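Local atomic coordinates of ankyrin repeat domain-containing protein EMB506, chloroplastic (Arabidopsis thaliana, PDB entry 6JD6), a protein that takes part in the first differentiation of the proplastid during embryo development and is needed for correct leaf margins, with five ankyrin repeats. Residues N170-D175 and Y200-N205; N205-E210 and K237-K242; K114-L119 and Q126-L131; T193-F198 and T227-T232. One frame throughout, in Å; residues are numbered along the deposited sequence.

Contact 1: residues N170-D175 and Y200-N205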
loop_
_atom_site.group_PDB
_atom_site.type_symbol
_atom_site.label_atom_id
_atom_site.label_comp_id
_atom_site.label_asym_id
_atom_site.label_seq_id
_atom_site.Cartn_x
_atom_site.Cartn_y
_atom_site.Cartn_z
ATOM N N ASN A 170 -13.680 -2.831 10.817
ATOM C CA ASN A 170 -14.538 -3.758 10.089
ATOM C C ASN A 170 -13.737 -4.468 8.999
ATOM O O ASN A 170 -13.248 -3.828 8.068
ATOM C CB ASN A 170 -15.729 -3.000 9.493
ATOM C CG ASN A 170 -16.795 -3.919 8.923
ATOM O OD1 ASN A 170 -16.508 -5.014 8.439
ATOM N ND2 ASN A 170 -18.042 -3.468 8.975
ATOM N N PRO A 171 -13.593 -5.799 9.119
ATOM C CA PRO A 171 -12.795 -6.585 8.174
ATOM C C PRO A 171 -13.598 -7.046 6.959
ATOM O O PRO A 171 -13.052 -7.738 6.100
ATOM C CB PRO A 171 -12.395 -7.802 9.008
ATOM C CG PRO A 171 -13.577 -8.015 9.908
ATOM C CD PRO A 171 -14.117 -6.629 10.221
ATOM N N HIS A 172 -14.869 -6.666 6.887
ATOM C CA HIS A 172 -15.755 -7.172 5.843
ATOM C C HIS A 172 -15.975 -6.185 4.697
ATOM O O HIS A 172 -16.462 -6.563 3.631
ATOM C CB HIS A 172 -17.110 -7.554 6.441
ATOM C CG HIS A 172 -17.015 -8.436 7.645
ATOM N ND1 HIS A 172 -16.632 -9.758 7.570
ATOM C CD2 HIS A 172 -17.263 -8.188 8.953
ATOM C CE1 HIS A 172 -16.646 -10.286 8.782
ATOM N NE2 HIS A 172 -17.024 -9.354 9.639
ATOM N N LEU A 173 -15.618 -4.926 4.922
ATOM C CA LEU A 173 -15.925 -3.845 3.987
ATOM C C LEU A 173 -15.265 -3.992 2.619
ATOM O O LEU A 173 -14.055 -4.192 2.515
ATOM C CB LEU A 173 -15.546 -2.491 4.596
ATOM C CG LEU A 173 -16.378 -2.072 5.809
ATOM C CD1 LEU A 173 -15.848 -0.776 6.417
ATOM C CD2 LEU A 173 -17.837 -1.931 5.416
ATOM N N GLN A 174 -16.068 -3.874 1.568
ATOM C CA GLN A 174 -15.541 -3.858 0.210
ATOM C C GLN A 174 -15.317 -2.423 -0.239
ATOM O O GLN A 174 -16.156 -1.553 0.007
ATOM C CB GLN A 174 -16.511 -4.555 -0.746
ATOM C CG GLN A 174 -16.483 -6.069 -0.663
ATOM C CD GLN A 174 -17.621 -6.699 -1.424
ATOM O OE1 GLN A 174 -18.737 -6.776 -0.921
ATOM N NE2 GLN A 174 -17.355 -7.137 -2.650
ATOM N N ASP A 175 -14.188 -2.167 -0.891
ATOM C CA ASP A 175 -13.926 -0.821 -1.382
ATOM C C ASP A 175 -14.617 -0.554 -2.719
ATOM O O ASP A 175 -15.488 -1.321 -3.146
ATOM C CB ASP A 175 -12.417 -0.500 -1.426
ATOM C CG ASP A 175 -11.646 -1.308 -2.471
ATOM O OD1 ASP A 175 -12.253 -1.932 -3.370
ATOM O OD2 ASP A 175 -10.398 -1.299 -2.395
ATOM N N TYR A 200 -11.748 -13.692 12.250
ATOM C CA TYR A 200 -12.815 -12.699 12.290
ATOM C C TYR A 200 -13.964 -13.105 11.374
ATOM O O TYR A 200 -14.875 -12.318 11.111
ATOM C CB TYR A 200 -12.274 -11.313 11.934
ATOM C CG TYR A 200 -11.440 -10.727 13.050
ATOM C CD1 TYR A 200 -12.024 -9.953 14.044
ATOM C CD2 TYR A 200 -10.076 -10.974 13.127
ATOM C CE1 TYR A 200 -11.271 -9.426 15.077
ATOM C CE2 TYR A 200 -9.314 -10.452 14.157
ATOM C CZ TYR A 200 -9.918 -9.679 15.128
ATOM O OH TYR A 200 -9.167 -9.156 16.155
ATOM N N ASN A 201 -13.908 -14.346 10.903
ATOM C CA ASN A 201 -14.969 -14.936 10.093
ATOM C C ASN A 201 -15.334 -14.128 8.852
ATOM O O ASN A 201 -16.509 -13.953 8.542
ATOM C CB ASN A 201 -16.214 -15.204 10.944
ATOM C CG ASN A 201 -15.956 -16.213 12.044
ATOM O OD1 ASN A 201 -15.773 -17.402 11.779
ATOM N ND2 ASN A 201 -15.940 -15.746 13.288
ATOM N N VAL A 202 -14.321 -13.639 8.145
ATOM C CA VAL A 202 -14.555 -12.942 6.891
ATOM C C VAL A 202 -15.103 -13.907 5.846
ATOM O O VAL A 202 -14.915 -15.123 5.937
ATOM C CB VAL A 202 -13.269 -12.278 6.349
ATOM C CG1 VAL A 202 -12.687 -11.316 7.386
ATOM C CG2 VAL A 202 -12.243 -13.334 5.947
ATOM N N ASP A 203 -15.797 -13.355 4.860
ATOM C CA ASP A 203 -16.301 -14.132 3.740
ATOM C C ASP A 203 -15.140 -14.399 2.783
ATOM O O ASP A 203 -14.647 -13.482 2.122
ATOM C CB ASP A 203 -17.420 -13.343 3.053
ATOM C CG ASP A 203 -17.933 -14.011 1.793
ATOM O OD1 ASP A 203 -17.639 -15.204 1.567
ATOM O OD2 ASP A 203 -18.646 -13.331 1.027
ATOM N N VAL A 204 -14.692 -15.651 2.712
ATOM C CA VAL A 204 -13.509 -15.972 1.912
ATOM C C VAL A 204 -13.843 -16.099 0.431
ATOM O O VAL A 204 -12.951 -16.225 -0.413
ATOM C CB VAL A 204 -12.799 -17.254 2.403
ATOM C CG1 VAL A 204 -12.499 -17.150 3.898
ATOM C CG2 VAL A 204 -13.641 -18.483 2.106
ATOM N N ASN A 205 -15.134 -16.053 0.121
ATOM C CA ASN A 205 -15.590 -16.142 -1.258
ATOM C C ASN A 205 -16.104 -14.817 -1.811
ATOM O O ASN A 205 -16.771 -14.784 -2.845
ATOM C CB ASN A 205 -16.655 -17.236 -1.380
ATOM C CG ASN A 205 -16.075 -18.617 -1.170
ATOM O OD1 ASN A 205 -15.075 -18.974 -1.790
ATOM N ND2 ASN A 205 -16.672 -19.387 -0.271
HETATM O O HOH W 1 -16.843 -10.671 5.097
HETATM O O HOH W 2 -16.166 -10.283 12.453
#

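Contact 2: residues N205-E210 and K237-K242. With SO4 (sulfate ion), chain D.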
loop_
_atom_site.group_PDB
_atom_site.type_symbol
_atom_site.label_atom_id
_atom_site.label_comp_id
_atom_site.label_asym_id
_atom_site.label_seq_id
_atom_site.Cartn_x
_atom_site.Cartn_y
_atom_site.Cartn_z
ATOM N N ASN A 205 -15.134 -16.053 0.121
ATOM C CA ASN A 205 -15.590 -16.142 -1.258
ATOM C C ASN A 205 -16.104 -14.817 -1.811
ATOM O O ASN A 205 -16.771 -14.784 -2.845
ATOM C CB ASN A 205 -16.655 -17.236 -1.380
ATOM C CG ASN A 205 -16.075 -18.617 -1.170
ATOM O OD1 ASN A 205 -15.075 -18.974 -1.790
ATOM N ND2 ASN A 205 -16.672 -19.387 -0.271
ATOM N N VAL A 206 -15.788 -13.726 -1.120
ATOM C CA VAL A 206 -16.194 -12.402 -1.567
ATOM C C VAL A 206 -15.672 -12.128 -2.983
ATOM O O VAL A 206 -14.517 -12.409 -3.300
ATOM C CB VAL A 206 -15.753 -11.301 -0.565
ATOM C CG1 VAL A 206 -14.244 -11.331 -0.349
ATOM C CG2 VAL A 206 -16.219 -9.925 -1.028
ATOM N N ALA A 207 -16.545 -11.613 -3.841
ATOM C CA ALA A 207 -16.195 -11.344 -5.231
ATOM C C ALA A 207 -16.116 -9.838 -5.471
ATOM O O ALA A 207 -16.968 -9.091 -4.996
ATOM C CB ALA A 207 -17.226 -11.982 -6.167
ATOM N N ASP A 208 -15.096 -9.392 -6.198
ATOM C CA ASP A 208 -14.968 -7.969 -6.499
ATOM C C ASP A 208 -15.857 -7.585 -7.683
ATOM O O ASP A 208 -16.735 -8.357 -8.074
ATOM C CB ASP A 208 -13.497 -7.566 -6.714
ATOM C CG ASP A 208 -12.926 -8.047 -8.046
ATOM O OD1 ASP A 208 -13.604 -8.789 -8.787
ATOM O OD2 ASP A 208 -11.767 -7.681 -8.342
ATOM N N ASN A 209 -15.627 -6.405 -8.256
ATOM C CA ASN A 209 -16.464 -5.914 -9.351
ATOM C C ASN A 209 -16.391 -6.787 -10.597
ATOM O O ASN A 209 -17.304 -6.780 -11.417
ATOM C CB ASN A 209 -16.100 -4.469 -9.717
ATOM C CG ASN A 209 -16.497 -3.467 -8.643
ATOM O OD1 ASN A 209 -17.231 -3.790 -7.707
ATOM N ND2 ASN A 209 -16.031 -2.231 -8.792
ATOM N N GLU A 210 -15.303 -7.535 -10.742
ATOM C CA GLU A 210 -15.123 -8.386 -11.911
ATOM C C GLU A 210 -15.312 -9.871 -11.587
ATOM O O GLU A 210 -14.942 -10.732 -12.381
ATOM C CB GLU A 210 -13.746 -8.145 -12.540
ATOM C CG GLU A 210 -13.582 -6.762 -13.169
ATOM C CD GLU A 210 -12.162 -6.495 -13.660
ATOM O OE1 GLU A 210 -11.296 -6.156 -12.826
ATOM O OE2 GLU A 210 -11.914 -6.623 -14.880
ATOM N N LYS A 237 -14.086 -23.336 -5.320
ATOM C CA LYS A 237 -13.294 -23.474 -6.535
ATOM C C LYS A 237 -14.131 -23.589 -7.812
ATOM O O LYS A 237 -13.573 -23.706 -8.901
ATOM C CB LYS A 237 -12.310 -24.642 -6.418
ATOM C CG LYS A 237 -12.951 -26.015 -6.330
ATOM C CD LYS A 237 -11.895 -27.062 -5.996
ATOM C CE LYS A 237 -12.468 -28.466 -6.012
ATOM N NZ LYS A 237 -11.398 -29.493 -5.854
ATOM N N THR A 238 -15.457 -23.561 -7.682
ATOM C CA THR A 238 -16.324 -23.488 -8.858
ATOM C C THR A 238 -16.910 -22.090 -9.070
ATOM O O THR A 238 -17.843 -21.919 -9.852
ATOM C CB THR A 238 -17.475 -24.515 -8.816
ATOM O OG1 THR A 238 -18.311 -24.261 -7.683
ATOM C CG2 THR A 238 -16.929 -25.932 -8.743
ATOM N N ARG A 239 -16.371 -21.096 -8.373
ATOM C CA ARG A 239 -16.784 -19.714 -8.590
ATOM C C ARG A 239 -16.010 -19.116 -9.765
ATOM O O ARG A 239 -14.778 -19.119 -9.779
ATOM C CB ARG A 239 -16.566 -18.872 -7.328
ATOM C CG ARG A 239 -16.878 -17.394 -7.512
ATOM C CD ARG A 239 -18.352 -17.157 -7.809
ATOM N NE ARG A 239 -18.580 -15.886 -8.498
ATOM C CZ ARG A 239 -19.116 -14.803 -7.937
ATOM N NH1 ARG A 239 -19.494 -14.823 -6.666
ATOM N NH2 ARG A 239 -19.283 -13.698 -8.656
ATOM N N ARG A 240 -16.738 -18.607 -10.751
ATOM C CA ARG A 240 -16.117 -18.031 -11.940
ATOM C C ARG A 240 -16.135 -16.504 -11.926
ATOM O O ARG A 240 -17.049 -15.883 -11.384
ATOM C CB ARG A 240 -16.815 -18.552 -13.202
ATOM C CG ARG A 240 -16.530 -20.018 -13.489
ATOM C CD ARG A 240 -17.526 -20.631 -14.464
ATOM N NE ARG A 240 -18.857 -20.762 -13.875
ATOM C CZ ARG A 240 -19.855 -21.446 -14.427
ATOM N NH1 ARG A 240 -19.674 -22.075 -15.582
ATOM N NH2 ARG A 240 -21.037 -21.504 -13.823
ATOM N N THR A 241 -15.122 -15.899 -12.536
ATOM C CA THR A 241 -15.109 -14.458 -12.732
ATOM C C THR A 241 -16.224 -14.086 -13.699
ATOM O O THR A 241 -16.892 -14.965 -14.254
ATOM C CB THR A 241 -13.762 -13.985 -13.300
ATOM O OG1 THR A 241 -13.581 -14.526 -14.614
ATOM C CG2 THR A 241 -12.625 -14.454 -12.416
ATOM N N LYS A 242 -16.432 -12.788 -13.907
ATOM C CA LYS A 242 -17.513 -12.332 -14.778
ATOM C C LYS A 242 -17.326 -12.805 -16.220
ATOM O O LYS A 242 -18.301 -13.004 -16.942
ATOM C CB LYS A 242 -17.664 -10.809 -14.717
ATOM C CG LYS A 242 -18.218 -10.304 -13.394
ATOM C CD LYS A 242 -19.664 -10.732 -13.203
ATOM C CE LYS A 242 -20.179 -10.356 -11.821
ATOM N NZ LYS A 242 -21.633 -10.669 -11.675
HETATM S S SO4 D . -21.958 -10.949 -7.675
HETATM O O1 SO4 D . -22.561 -11.503 -8.885
HETATM O O2 SO4 D . -22.327 -11.759 -6.518
HETATM O O3 SO4 D . -22.439 -9.584 -7.481
HETATM O O4 SO4 D . -20.504 -10.953 -7.803
HETATM O O HOH W 3 -18.468 -15.778 -4.628
#

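Contact 3: residues K114-L119 and Q126-L131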
loop_
_atom_site.group_PDB
_atom_site.type_symbol
_atom_site.label_atom_id
_atom_site.label_comp_id
_atom_site.label_asym_id
_atom_site.label_seq_id
_atom_site.Cartn_x
_atom_site.Cartn_y
_atom_site.Cartn_z
ATOM N N LYS A 114 -4.891 10.500 3.571
ATOM C CA LYS A 114 -5.716 10.370 4.763
ATOM C C LYS A 114 -4.816 10.039 5.948
ATOM O O LYS A 114 -4.010 9.110 5.873
ATOM C CB LYS A 114 -6.753 9.265 4.558
ATOM C CG LYS A 114 -8.003 9.704 3.807
ATOM C CD LYS A 114 -9.162 9.880 4.779
ATOM C CE LYS A 114 -10.407 10.396 4.093
ATOM N NZ LYS A 114 -10.169 11.730 3.473
ATOM N N PRO A 115 -4.945 10.805 7.044
ATOM C CA PRO A 115 -4.069 10.686 8.217
ATOM C C PRO A 115 -3.982 9.262 8.762
ATOM O O PRO A 115 -2.876 8.780 8.992
ATOM C CB PRO A 115 -4.731 11.606 9.248
ATOM C CG PRO A 115 -5.478 12.599 8.439
ATOM C CD PRO A 115 -5.951 11.869 7.212
ATOM N N LEU A 116 -5.120 8.600 8.956
ATOM C CA LEU A 116 -5.116 7.224 9.453
ATOM C C LEU A 116 -4.343 6.290 8.526
ATOM O O LEU A 116 -3.609 5.415 8.986
ATOM C CB LEU A 116 -6.538 6.697 9.636
ATOM C CG LEU A 116 -7.190 6.852 11.008
ATOM C CD1 LEU A 116 -8.480 6.034 11.064
ATOM C CD2 LEU A 116 -6.235 6.455 12.128
ATOM N N GLN A 117 -4.515 6.479 7.223
ATOM C CA GLN A 117 -3.819 5.663 6.238
ATOM C C GLN A 117 -2.316 5.909 6.301
ATOM O O GLN A 117 -1.528 4.965 6.357
ATOM C CB GLN A 117 -4.338 5.954 4.829
ATOM C CG GLN A 117 -5.771 5.509 4.569
ATOM C CD GLN A 117 -6.139 5.599 3.095
ATOM O OE1 GLN A 117 -5.268 5.752 2.236
ATOM N NE2 GLN A 117 -7.432 5.506 2.795
ATOM N N THR A 118 -1.929 7.180 6.298
ATOM C CA THR A 118 -0.517 7.554 6.335
ATOM C C THR A 118 0.147 7.079 7.623
ATOM O O THR A 118 1.248 6.523 7.598
ATOM C CB THR A 118 -0.335 9.079 6.182
ATOM O OG1 THR A 118 -0.806 9.491 4.888
ATOM C CG2 THR A 118 1.125 9.464 6.325
ATOM N N LEU A 119 -0.531 7.288 8.749
ATOM C CA LEU A 119 0.002 6.860 10.036
ATOM C C LEU A 119 0.131 5.338 10.086
ATOM O O LEU A 119 1.087 4.803 10.651
ATOM C CB LEU A 119 -0.872 7.374 11.181
ATOM C CG LEU A 119 -0.869 8.892 11.397
ATOM C CD1 LEU A 119 -1.907 9.293 12.438
ATOM C CD2 LEU A 119 0.521 9.403 11.789
ATOM N N GLN A 126 0.133 4.653 18.018
ATOM C CA GLN A 126 -0.351 5.561 19.053
ATOM C C GLN A 126 -1.034 6.795 18.456
ATOM O O GLN A 126 -2.083 7.226 18.935
ATOM C CB GLN A 126 0.783 5.974 19.991
ATOM C CG GLN A 126 0.335 6.877 21.137
ATOM C CD GLN A 126 -0.747 6.240 21.987
ATOM O OE1 GLN A 126 -0.532 5.199 22.607
ATOM N NE2 GLN A 126 -1.921 6.860 22.014
ATOM N N LEU A 127 -0.453 7.350 17.397
ATOM C CA LEU A 127 -1.045 8.514 16.742
ATOM C C LEU A 127 -2.381 8.179 16.084
ATOM O O LEU A 127 -3.286 9.014 16.043
ATOM C CB LEU A 127 -0.081 9.125 15.725
ATOM C CG LEU A 127 1.139 9.825 16.321
ATOM C CD1 LEU A 127 2.000 10.423 15.216
ATOM C CD2 LEU A 127 0.712 10.903 17.315
ATOM N N MET A 128 -2.501 6.957 15.571
ATOM C CA MET A 128 -3.776 6.480 15.042
ATOM C C MET A 128 -4.826 6.446 16.143
ATOM O O MET A 128 -5.937 6.948 15.965
ATOM C CB MET A 128 -3.631 5.083 14.438
ATOM C CG MET A 128 -2.726 5.023 13.227
ATOM S SD MET A 128 -2.620 3.362 12.535
ATOM C CE MET A 128 -4.268 3.174 11.872
ATOM N N ASP A 129 -4.465 5.851 17.279
ATOM C CA ASP A 129 -5.369 5.765 18.423
ATOM C C ASP A 129 -5.849 7.141 18.874
ATOM O O ASP A 129 -7.023 7.314 19.193
ATOM C CB ASP A 129 -4.717 5.018 19.594
ATOM C CG ASP A 129 -4.634 3.515 19.358
ATOM O OD1 ASP A 129 -5.256 3.026 18.393
ATOM O OD2 ASP A 129 -3.954 2.819 20.143
ATOM N N ASN A 130 -4.944 8.118 18.893
ATOM C CA ASN A 130 -5.306 9.485 19.267
ATOM C C ASN A 130 -6.365 10.077 18.339
ATOM O O ASN A 130 -7.304 10.732 18.792
ATOM C CB ASN A 130 -4.073 10.392 19.302
ATOM C CG ASN A 130 -3.080 9.987 20.373
ATOM O OD1 ASN A 130 -3.391 9.185 21.256
ATOM N ND2 ASN A 130 -1.878 10.547 20.307
ATOM N N LEU A 131 -6.207 9.846 17.041
ATOM C CA LEU A 131 -7.180 10.311 16.058
ATOM C C LEU A 131 -8.534 9.655 16.278
ATOM O O LEU A 131 -9.566 10.325 16.289
ATOM C CB LEU A 131 -6.697 10.012 14.641
ATOM C CG LEU A 131 -5.787 11.046 13.986
ATOM C CD1 LEU A 131 -5.324 10.536 12.639
ATOM C CD2 LEU A 131 -6.525 12.367 13.833
#

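Contact 4: residues T193-F198 and T227-T232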
loop_
_atom_site.group_PDB
_atom_site.type_symbol
_atom_site.label_atom_id
_atom_site.label_comp_id
_atom_site.label_asym_id
_atom_site.label_seq_id
_atom_site.Cartn_x
_atom_site.Cartn_y
_atom_site.Cartn_z
ATOM N N THR A 193 -1.754 -12.595 8.043
ATOM C CA THR A 193 -2.928 -11.731 7.987
ATOM C C THR A 193 -4.146 -12.504 7.482
ATOM O O THR A 193 -5.256 -12.336 7.991
ATOM C CB THR A 193 -2.665 -10.497 7.102
ATOM O OG1 THR A 193 -1.608 -9.724 7.682
ATOM C CG2 THR A 193 -3.913 -9.628 6.985
ATOM N N VAL A 194 -3.930 -13.362 6.489
ATOM C CA VAL A 194 -4.988 -14.233 5.983
ATOM C C VAL A 194 -5.544 -15.127 7.095
ATOM O O VAL A 194 -6.760 -15.213 7.279
ATOM C CB VAL A 194 -4.491 -15.105 4.807
ATOM C CG1 VAL A 194 -5.517 -16.177 4.455
ATOM C CG2 VAL A 194 -4.177 -14.237 3.591
ATOM N N LYS A 195 -4.652 -15.777 7.839
ATOM C CA LYS A 195 -5.052 -16.616 8.966
ATOM C C LYS A 195 -5.796 -15.814 10.030
ATOM O O LYS A 195 -6.755 -16.299 10.627
ATOM C CB LYS A 195 -3.831 -17.283 9.608
ATOM C CG LYS A 195 -3.144 -18.328 8.746
ATOM C CD LYS A 195 -1.926 -18.893 9.467
ATOM C CE LYS A 195 -1.253 -19.983 8.654
ATOM N NZ LYS A 195 -0.057 -20.539 9.341
ATOM N N LEU A 196 -5.338 -14.592 10.275
ATOM C CA LEU A 196 -5.978 -13.730 11.257
ATOM C C LEU A 196 -7.390 -13.329 10.822
ATOM O O LEU A 196 -8.303 -13.269 11.646
ATOM C CB LEU A 196 -5.124 -12.487 11.517
ATOM C CG LEU A 196 -5.629 -11.530 12.597
ATOM C CD1 LEU A 196 -5.884 -12.272 13.904
ATOM C CD2 LEU A 196 -4.628 -10.410 12.809
ATOM N N LEU A 197 -7.563 -13.050 9.530
ATOM C CA LEU A 197 -8.873 -12.673 9.002
ATOM C C LEU A 197 -9.887 -13.815 9.112
ATOM O O LEU A 197 -11.081 -13.573 9.299
ATOM C CB LEU A 197 -8.769 -12.174 7.554
ATOM C CG LEU A 197 -8.114 -10.799 7.352
ATOM C CD1 LEU A 197 -7.887 -10.504 5.871
ATOM C CD2 LEU A 197 -8.940 -9.689 7.993
ATOM N N PHE A 198 -9.412 -15.054 8.999
ATOM C CA PHE A 198 -10.274 -16.218 9.195
ATOM C C PHE A 198 -10.886 -16.192 10.588
ATOM O O PHE A 198 -12.034 -16.587 10.780
ATOM C CB PHE A 198 -9.492 -17.522 9.020
ATOM C CG PHE A 198 -9.063 -17.795 7.610
ATOM C CD1 PHE A 198 -9.666 -17.142 6.546
ATOM C CD2 PHE A 198 -8.059 -18.714 7.346
ATOM C CE1 PHE A 198 -9.273 -17.400 5.247
ATOM C CE2 PHE A 198 -7.661 -18.975 6.047
ATOM C CZ PHE A 198 -8.269 -18.318 4.998
ATOM N N THR A 227 -3.099 -20.536 -1.415
ATOM C CA THR A 227 -4.120 -21.253 -2.180
ATOM C C THR A 227 -4.681 -22.408 -1.350
ATOM O O THR A 227 -5.899 -22.576 -1.240
ATOM C CB THR A 227 -3.565 -21.794 -3.517
ATOM O OG1 THR A 227 -3.193 -20.699 -4.367
ATOM C CG2 THR A 227 -4.611 -22.650 -4.237
ATOM N N LYS A 228 -3.787 -23.185 -0.748
ATOM C CA LYS A 228 -4.188 -24.336 0.056
ATOM C C LYS A 228 -5.004 -23.935 1.280
ATOM O O LYS A 228 -6.012 -24.565 1.599
ATOM C CB LYS A 228 -2.969 -25.148 0.499
ATOM C CG LYS A 228 -3.321 -26.308 1.423
ATOM C CD LYS A 228 -2.146 -27.250 1.637
ATOM C CE LYS A 228 -2.567 -28.459 2.460
ATOM N NZ LYS A 228 -1.494 -29.494 2.542
ATOM N N ILE A 229 -4.570 -22.888 1.970
ATOM C CA ILE A 229 -5.252 -22.502 3.197
ATOM C C ILE A 229 -6.637 -21.898 2.931
ATOM O O ILE A 229 -7.546 -22.044 3.746
ATOM C CB ILE A 229 -4.378 -21.599 4.100
ATOM C CG1 ILE A 229 -4.742 -21.821 5.567
ATOM C CG2 ILE A 229 -4.495 -20.139 3.710
ATOM C CD1 ILE A 229 -3.859 -21.073 6.523
ATOM N N LEU A 230 -6.803 -21.243 1.783
ATOM C CA LEU A 230 -8.120 -20.763 1.378
ATOM C C LEU A 230 -9.070 -21.938 1.141
ATOM O O LEU A 230 -10.212 -21.923 1.597
ATOM C CB LEU A 230 -8.018 -19.889 0.123
ATOM C CG LEU A 230 -7.480 -18.471 0.336
ATOM C CD1 LEU A 230 -7.188 -17.777 -0.999
ATOM C CD2 LEU A 230 -8.464 -17.657 1.164
ATOM N N LEU A 231 -8.588 -22.958 0.433
ATOM C CA LEU A 231 -9.386 -24.148 0.142
ATOM C C LEU A 231 -9.755 -24.916 1.413
ATOM O O LEU A 231 -10.845 -25.483 1.520
ATOM C CB LEU A 231 -8.634 -25.070 -0.826
ATOM C CG LEU A 231 -8.463 -24.562 -2.261
ATOM C CD1 LEU A 231 -7.425 -25.393 -3.007
ATOM C CD2 LEU A 231 -9.800 -24.589 -3.002
ATOM N N THR A 232 -8.837 -24.936 2.371
ATOM C CA THR A 232 -9.067 -25.592 3.657
ATOM C C THR A 232 -10.109 -24.824 4.470
ATOM O O THR A 232 -10.778 -25.383 5.335
ATOM C CB THR A 232 -7.744 -25.690 4.462
ATOM O OG1 THR A 232 -6.818 -26.524 3.760
ATOM C CG2 THR A 232 -7.974 -26.274 5.846
#

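Contact 1: residues N170-D175 and Y200-N205
Pro171 and His172 meet Tyr200 and Val202 where the loops of two successive ankyrin repeats, ANK 2 and ANK 3, run side by side. The apolar part is small. Pro171 CB lies 3.9 Å from Val202 CG1, and Pro171 CG approaches Tyr200 CB with the two side chains crossed at about a right angle. Val202 CG1 is carried there by a chi1 of -57°, anti to its carbonyl carbon. Pro171 CG also lies over one face of its neighbour's ring, His172, 3.7 Å above the plane and toward the rim. Leu197 of helix 191-199 packs on both Pro171 and Val202.

The polar part belongs to the His172 ring. At the edge, CE1 comes 3.7 Å from Asn201 O. Within 170-175, Asn170 OD1 accepts from His172 N in an Asx turn, which holds the backbone turn at Pro171. Two waters join the ring to the other loop. One lies 2.6 Å from His172 ND1 and accepts from Asp203 N; the other lies 3.1 Å from His172 NE2 and donates to Tyr200 O.

Contact 2: residues N205-E210 and K237-K242
The contact joins the loop leading into ANK 4 to the next loop along the ankyrin stack, and a sulfate ion, probably from the crystallisation liquor, sits beside it. Lys242 N donates to Glu210 O over 3.0 Å, nearly straight at 170° but from above the carbonyl plane. Lys242 CG packs on the same carbonyl, 3.4 Å from Glu210 C. Asp208 OD1 accepts from Glu210 N in an Asx turn that shapes this loop.

The Arg239 guanidinium lays one face on Ala207 CB, 3.7 Å from its NH2. Its chain bends at chi2 (65°), and NE donates to Arg240 O, which helps fix the plane. At the edge, NH2 donates to sulfate O4 at 3.1 Å. Lys242 NZ holds sulfate O1 at the same length. A leucine in place of Arg239 would probably leave the sulfate without one of its two charged partners here and Ala207 without its flat cover. Two cations from one loop thus converge on a single anion, consistent with a small site of positive potential at this surface.

Contact 3: residues K114-L119 and Q126-L131
The two antiparallel helices of ANK 1 pack here through apolar side chains. Helices 115-119 and 126-131 run at 164° to each other, with their axes 9.3 Å apart. Leu119 is central. Its CB touches Met128 CG at 3.6 Å, while its CD1 reaches both Leu131 CD1 and Leu127 CB. The Leu119 and Leu127 side chains cross at about a right angle.

Leu131 CD1 also meets Pro115 CB at 3.6 Å, at the first turn of helix 115-121. With chi1 at -86°, Leu131 CG stands anti to the carbonyl carbon, and CD1 fits between Pro115 and Leu119.

Met128 crosses Leu116 at a slant: its CB is 3.7 Å from Leu116 CD2. A bend at chi3 (69°) folds its CE back to 3.8 Å from Leu116 CD2 and near Leu116 O. Val160 and Leu164 of helix 158-166 pack on Met128 as well. Cutting Met128 back to an alanine removes CG, SD and CE, and is likely to open a gap between Leu116, Leu119 and helix 158-166. Another protein chain of the assembly packs on Pro115, Leu119 and Leu127. Such a buried antiparallel pair is the helix-turn-helix of an ankyrin repeat.

Contact 4: residues T193-F198 and T227-T232
Ile229 packs against Val194, Lys195 and Phe198 across two neighbouring ankyrin repeats. Helices 193-198 and 227-232 are equivalent elements of ANK 3 and ANK 4. They run nearly parallel, 9° apart, with axes 11.1 Å from each other, so side chains bridge the space between the backbones.

The aliphatic contacts centre on Ile229. Its CD1 lies 3.5 Å from Lys195 CE and 3.6 Å from Lys195 CG. The lysine chain is extended beyond CG and crosses the isoleucine at about a right angle, so its methylene groups do the touching. With chi1 at -150°, measured to CG1, the Ile229 CG2 branch falls between the backbone N and the carbonyl carbon and meets Val194 CG1 at 4.2 Å. These two side chains slide past each other in opposite directions.

The aromatic contacts belong to Phe198. Leu230 CD2 comes to the ring edge in its plane, 3.9 Å from Phe198 CZ. Ile229 CG2 is 4.1 Å from Phe198 CE2, and Ile229 O approaches the same atom at 3.8 Å. Over one face, toward the rim, lies Val194 O of the ring's own helix. Val204 and Asn233 also touch Phe198, and Ala218 of helix 214-220 packs on Leu230.

The contacts between the two helices are van der Waals ones, so shape and hydrophobic burial join them. The exposed Lys195 adds its methylene groups to that surface.

How the contacts relate
The four contacts follow the ankyrin stack. Contact 3 lies within one repeat, whereas contact 4 joins the helices of two neighbouring repeats and contacts 1 and 2 join successive loops. Contacts 1 and 2 share Asn205, and their centres are 14 Å apart. Gln174 also packs on Val206; contacts 1 and 2 together thus link three successive loops, the middle one running through both. Contact 4 touches contact 1: Val204 CG1 lies 3.5 Å from Phe198 CE1. It meets contact 2 more lightly, through Leu231 and Lys237. Contact 3 stands apart, its centre about 33 Å from that of contact 2, on the opposite side of the chain's centre. Sulfate ions lie near contacts 1, 2 and 4.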